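PDB 4OGD: succinate-semialdehyde dehydrogenase from Streptococcus pyogenes MGAS1882, which catalyses the oxidation of succinic semialdehyde to succinate with NADP+ as cofactor, as a member of the aldehyde dehydrogenase family. Local coordinates for residues H44-E47 against R48-Q51; Y135-I138 against M139-F142. All coordinates share one frame; numbering follows the deposited sequence.

Contact 1 of 2, residues H44-E47 against R48-Q51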
loop_
_atom_site.group_PDB
_atom_site.type_symbol
_atom_site.label_atom_id
_atom_site.label_comp_id
_atom_site.label_asym_id
_atom_site.label_seq_id
_atom_site.Cartn_x
_atom_site.Cartn_y
_atom_site.Cartn_z
ATOM N N HIS A 44 17.911 -15.019 -13.450
ATOM C CA HIS A 44 17.992 -16.223 -12.634
ATOM C C HIS A 44 16.602 -16.730 -12.281
ATOM O O HIS A 44 16.444 -17.537 -11.359
ATOM C CB HIS A 44 18.786 -15.946 -11.355
ATOM C CG HIS A 44 20.241 -15.685 -11.594
ATOM N ND1 HIS A 44 21.180 -16.695 -11.645
ATOM C CD2 HIS A 44 20.915 -14.532 -11.811
ATOM C CE1 HIS A 44 22.371 -16.172 -11.875
ATOM N NE2 HIS A 44 22.239 -14.863 -11.982
ATOM N N LEU A 45 15.594 -16.268 -13.017
ATOM C CA LEU A 45 14.211 -16.656 -12.739
ATOM C C LEU A 45 13.974 -18.166 -12.755
ATOM O O LEU A 45 13.362 -18.705 -11.830
ATOM C CB LEU A 45 13.243 -15.973 -13.708
ATOM C CG LEU A 45 11.772 -16.386 -13.560
ATOM C CD1 LEU A 45 11.240 -16.074 -12.157
ATOM C CD2 LEU A 45 10.926 -15.702 -14.615
ATOM N N GLU A 46 14.448 -18.853 -13.793
ATOM C CA GLU A 46 14.246 -20.303 -13.862
ATOM C C GLU A 46 14.886 -21.036 -12.677
ATOM O O GLU A 46 14.315 -21.997 -12.158
ATOM C CB GLU A 46 14.749 -20.870 -15.198
ATOM C CG GLU A 46 13.893 -20.463 -16.395
ATOM C CD GLU A 46 12.443 -20.910 -16.261
ATOM O OE1 GLU A 46 12.205 -22.016 -15.734
ATOM O OE2 GLU A 46 11.543 -20.162 -16.691
ATOM N N GLU A 47 16.058 -20.579 -12.239
ATOM C CA GLU A 47 16.684 -21.148 -11.055
ATOM C C GLU A 47 15.805 -20.949 -9.825
ATOM O O GLU A 47 15.607 -21.875 -9.040
ATOM C CB GLU A 47 18.052 -20.521 -10.808
ATOM C CG GLU A 47 19.111 -20.917 -11.809
ATOM C CD GLU A 47 20.412 -20.184 -11.574
ATOM O OE1 GLU A 47 20.391 -19.120 -10.915
ATOM O OE2 GLU A 47 21.459 -20.673 -12.035
ATOM N N ARG A 48 15.279 -19.742 -9.652
ATOM C CA ARG A 48 14.437 -19.489 -8.486
ATOM C C ARG A 48 13.152 -20.311 -8.546
ATOM O O ARG A 48 12.686 -20.804 -7.522
ATOM C CB ARG A 48 14.143 -17.993 -8.299
ATOM C CG ARG A 48 15.384 -17.180 -7.979
ATOM C CD ARG A 48 15.056 -15.770 -7.452
ATOM N NE ARG A 48 14.149 -15.042 -8.330
ATOM C CZ ARG A 48 14.544 -14.342 -9.389
ATOM N NH1 ARG A 48 15.839 -14.281 -9.707
ATOM N NH2 ARG A 48 13.646 -13.715 -10.138
ATOM N N LYS A 49 12.585 -20.480 -9.738
ATOM C CA LYS A 49 11.395 -21.320 -9.869
ATOM C C LYS A 49 11.696 -22.746 -9.430
ATOM O O LYS A 49 10.930 -23.350 -8.680
ATOM C CB LYS A 49 10.863 -21.312 -11.308
ATOM C CG LYS A 49 10.154 -20.011 -11.677
ATOM C CD LYS A 49 10.053 -19.827 -13.180
ATOM C CE LYS A 49 9.286 -20.954 -13.840
ATOM N NZ LYS A 49 9.100 -20.698 -15.305
ATOM N N ALA A 50 12.817 -23.283 -9.900
ATOM C CA ALA A 50 13.203 -24.643 -9.546
ATOM C C ALA A 50 13.497 -24.761 -8.056
ATOM O O ALA A 50 13.150 -25.759 -7.423
ATOM C CB ALA A 50 14.419 -25.076 -10.357
ATOM N N GLN A 51 14.161 -23.754 -7.503
ATOM C CA GLN A 51 14.488 -23.759 -6.083
ATOM C C GLN A 51 13.235 -23.704 -5.212
ATOM O O GLN A 51 13.167 -24.364 -4.179
ATOM C CB GLN A 51 15.443 -22.605 -5.759
ATOM C CG GLN A 51 16.857 -22.826 -6.307
ATOM C CD GLN A 51 17.599 -21.534 -6.556
ATOM O OE1 GLN A 51 17.155 -20.466 -6.144
ATOM N NE2 GLN A 51 18.739 -21.621 -7.244
HETATM O O HOH W 1 16.664 -12.818 -12.037
HETATM O O HOH W 2 20.731 -19.496 -7.776
#

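Contact 2 of 2, residues Y135-I138 against M139-F142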
loop_
_atom_site.group_PDB
_atom_site.type_symbol
_atom_site.label_atom_id
_atom_site.label_comp_id
_atom_site.label_asym_id
_atom_site.label_seq_id
_atom_site.Cartn_x
_atom_site.Cartn_y
_atom_site.Cartn_z
ATOM N N TYR A 135 4.996 -21.179 9.872
ATOM C CA TYR A 135 5.490 -21.447 8.523
ATOM C C TYR A 135 4.638 -20.800 7.435
ATOM O O TYR A 135 5.173 -20.158 6.523
ATOM C CB TYR A 135 5.654 -22.962 8.284
ATOM C CG TYR A 135 7.095 -23.390 8.425
ATOM C CD1 TYR A 135 7.791 -23.142 9.592
ATOM C CD2 TYR A 135 7.774 -24.008 7.373
ATOM C CE1 TYR A 135 9.117 -23.500 9.726
ATOM C CE2 TYR A 135 9.111 -24.376 7.500
ATOM C CZ TYR A 135 9.774 -24.111 8.682
ATOM O OH TYR A 135 11.106 -24.455 8.832
ATOM N N TYR A 136 3.326 -20.990 7.526
ATOM C CA TYR A 136 2.380 -20.447 6.556
ATOM C C TYR A 136 2.500 -18.939 6.409
ATOM O O TYR A 136 2.482 -18.434 5.287
ATOM C CB TYR A 136 0.960 -20.886 6.935
ATOM C CG TYR A 136 -0.190 -20.109 6.330
ATOM C CD1 TYR A 136 -0.591 -20.312 5.008
ATOM C CD2 TYR A 136 -0.915 -19.221 7.103
ATOM C CE1 TYR A 136 -1.679 -19.617 4.470
ATOM C CE2 TYR A 136 -1.987 -18.525 6.578
ATOM C CZ TYR A 136 -2.367 -18.727 5.267
ATOM O OH TYR A 136 -3.439 -18.023 4.754
ATOM N N GLN A 137 2.663 -18.218 7.520
ATOM C CA GLN A 137 2.769 -16.763 7.414
ATOM C C GLN A 137 4.080 -16.332 6.747
ATOM O O GLN A 137 4.131 -15.279 6.106
ATOM C CB GLN A 137 2.602 -16.045 8.761
ATOM C CG GLN A 137 1.343 -16.370 9.552
ATOM C CD GLN A 137 0.045 -16.087 8.836
ATOM O OE1 GLN A 137 -0.002 -15.363 7.837
ATOM N NE2 GLN A 137 -1.038 -16.652 9.360
ATOM N N ILE A 138 5.142 -17.126 6.884
ATOM C CA ILE A 138 6.361 -16.835 6.124
ATOM C C ILE A 138 6.149 -17.137 4.647
ATOM O O ILE A 138 6.460 -16.316 3.780
ATOM C CB ILE A 138 7.582 -17.651 6.598
ATOM C CG1 ILE A 138 7.865 -17.420 8.083
ATOM C CG2 ILE A 138 8.811 -17.261 5.784
ATOM C CD1 ILE A 138 8.947 -18.366 8.632
ATOM N N MET A 139 5.614 -18.315 4.356
ATOM C CA MET A 139 5.520 -18.765 2.972
ATOM C C MET A 139 4.647 -17.832 2.134
ATOM O O MET A 139 4.928 -17.605 0.951
ATOM C CB MET A 139 5.009 -20.213 2.893
ATOM C CG MET A 139 5.131 -20.817 1.486
ATOM S SD MET A 139 6.846 -20.963 0.957
ATOM C CE MET A 139 7.225 -22.543 1.707
ATOM N N ARG A 140 3.614 -17.264 2.754
ATOM C CA ARG A 140 2.709 -16.353 2.046
ATOM C C ARG A 140 3.451 -15.185 1.425
ATOM O O ARG A 140 3.044 -14.679 0.381
ATOM C CB ARG A 140 1.601 -15.824 2.969
ATOM C CG ARG A 140 0.506 -16.842 3.261
ATOM C CD ARG A 140 -0.847 -16.222 3.626
ATOM N NE ARG A 140 -0.760 -15.004 4.419
ATOM C CZ ARG A 140 -1.658 -14.633 5.335
ATOM N NH1 ARG A 140 -2.713 -15.393 5.602
ATOM N NH2 ARG A 140 -1.482 -13.505 6.003
ATOM N N VAL A 141 4.527 -14.749 2.070
ATOM C CA VAL A 141 5.289 -13.618 1.551
ATOM C C VAL A 141 6.626 -14.007 0.940
ATOM O O VAL A 141 7.074 -13.353 -0.002
ATOM C CB VAL A 141 5.481 -12.498 2.604
ATOM C CG1 VAL A 141 4.144 -11.904 2.962
ATOM C CG2 VAL A 141 6.170 -13.023 3.848
ATOM N N PHE A 142 7.264 -15.068 1.443
ATOM C CA PHE A 142 8.515 -15.499 0.834
ATOM C C PHE A 142 8.316 -15.971 -0.610
ATOM O O PHE A 142 9.086 -15.590 -1.497
ATOM C CB PHE A 142 9.197 -16.599 1.656
ATOM C CG PHE A 142 10.358 -17.227 0.945
ATOM C CD1 PHE A 142 11.537 -16.517 0.768
ATOM C CD2 PHE A 142 10.257 -18.507 0.421
ATOM C CE1 PHE A 142 12.613 -17.081 0.087
ATOM C CE2 PHE A 142 11.328 -19.072 -0.269
ATOM C CZ PHE A 142 12.496 -18.364 -0.427
HETATM O O HOH W 3 -3.568 -16.155 8.474
#

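Contact 1 of 2, residues H44-E47 against R48-Q51
Arg-48 doubles back to the start of its helix and lays its guanidinium over the backbone of His-44 and Leu-45. With CG anti to the carbonyl carbon (chi1 -65°) and a bend at chi3, the chain runs toward the N-terminal end, and CA of Leu-45 sits 3.8 Å above the guanidinium plane. This is the tightly packed side. CD1 of Leu-45 comes within 3.9 Å of Arg-48 NH2, the two side chains crossing at about a right angle. NH2 also bonds to the carbonyl of Ile-147, while NH1 gives a bond to a water in the guanidinium plane, which also accepts from His-44 N. Trp-39 adds a cation-pi contact. Lys-49 packs CD on Leu-45 CG at 3.9 Å; at the margin by helix 78-103 its NZ forms a salt bridge with Glu-46 OE2 at 2.9 Å, from the syn side but somewhat out of the carboxylate plane, and another with Asp-100.

The solvent side, with Glu-47, Ala-50 and Gln-51, is looser. Glu-47 OE1 takes a 2.7 Å bond from His-44 ND1, nearly in the imidazole plane but above that of the carboxylate. Glu-42 holds the other ring nitrogen, and a water joins OE1 to Gln-51 NE2. His-44 sits at the N-cap position, its carbonyl starting the helix's bonding by accepting from Arg-48 N at 3.0 Å: the first turns of helix 45-61.

Contact 2 of 2, residues Y135-I138 against M139-F142
Met-139 opens the second half of this helical run by giving its N-H to Tyr-135 O, at 2.9 Å. Its CB lies against that same carbonyl oxygen, and the rest of the chain, bent at chi2 and chi3, leads away from the preceding turn toward Val-55 and Leu-59 of helix 45-61.

Arg-140 makes both backbone and side-chain contacts with the preceding turn. Its backbone N bonds to Tyr-136 O, and its side chain then turns back along the helix, bent at chi3 (-36°). CG lies over one face of the Tyr-136 ring, 4.0 Å from the centroid, in a CH-pi contact. Further out, NH1 donates to Tyr-136 OH at 2.9 Å, with the hydroxyl oxygen almost in the guanidinium plane although ring and guanidinium planes stand 76° apart. Gln-137 OE1 takes a different position, 3.0 Å above the centre of the guanidinium, where no N-H points at it. A water takes a bond from Gln-137 NE2 and a weak one from Arg-140 NH1. The salt bridge from NE to Glu-437 fixes the group further, and Ser-420 is a second partner for the Tyr-136 hydroxyl.

Val-141 N makes a bent (142°) i to i+3 hydrogen bond of 3.0 Å to Ile-138 O, from well above the carbonyl plane. Phe-142 N gives the same oxygen a straighter i to i+4 bond of 2.8 Å, so one carbonyl serves two donors. Phe-142 CB also rests 4.2 Å from Ile-138 CG2.

Helix 136-148 is the crossover of a beta-alpha-beta unit between the parallel strands 124-128 and 152-155, part of the Rossmann-type nucleotide-binding fold; helices 45-61, 78-103 and 161-173 all pack against this turn.

Contact 1 is a surface contact, about 26 Å from the centre of the chain to its own centre, whereas contact 2 is buried and about 9 Å from it. Their centres lie 18 Å apart and the two do not touch, yet their helices pack together: Leu-52 and Leu-59 of helix 45-61 meet Phe-142 and Met-139, while the far end of helix 136-148 supplies the carbonyl for Arg-48. Both contain an arginine turned back along its helix. In contact 1 it ends on the carbonyl of Ile-147, more weakly on that of Phe-146, and on water, beside charged pairs at the surface; in contact 2 it meets a phenol, an amide and Glu-437, while Ile-138, Met-139 and Phe-142 pack against neighbouring elements.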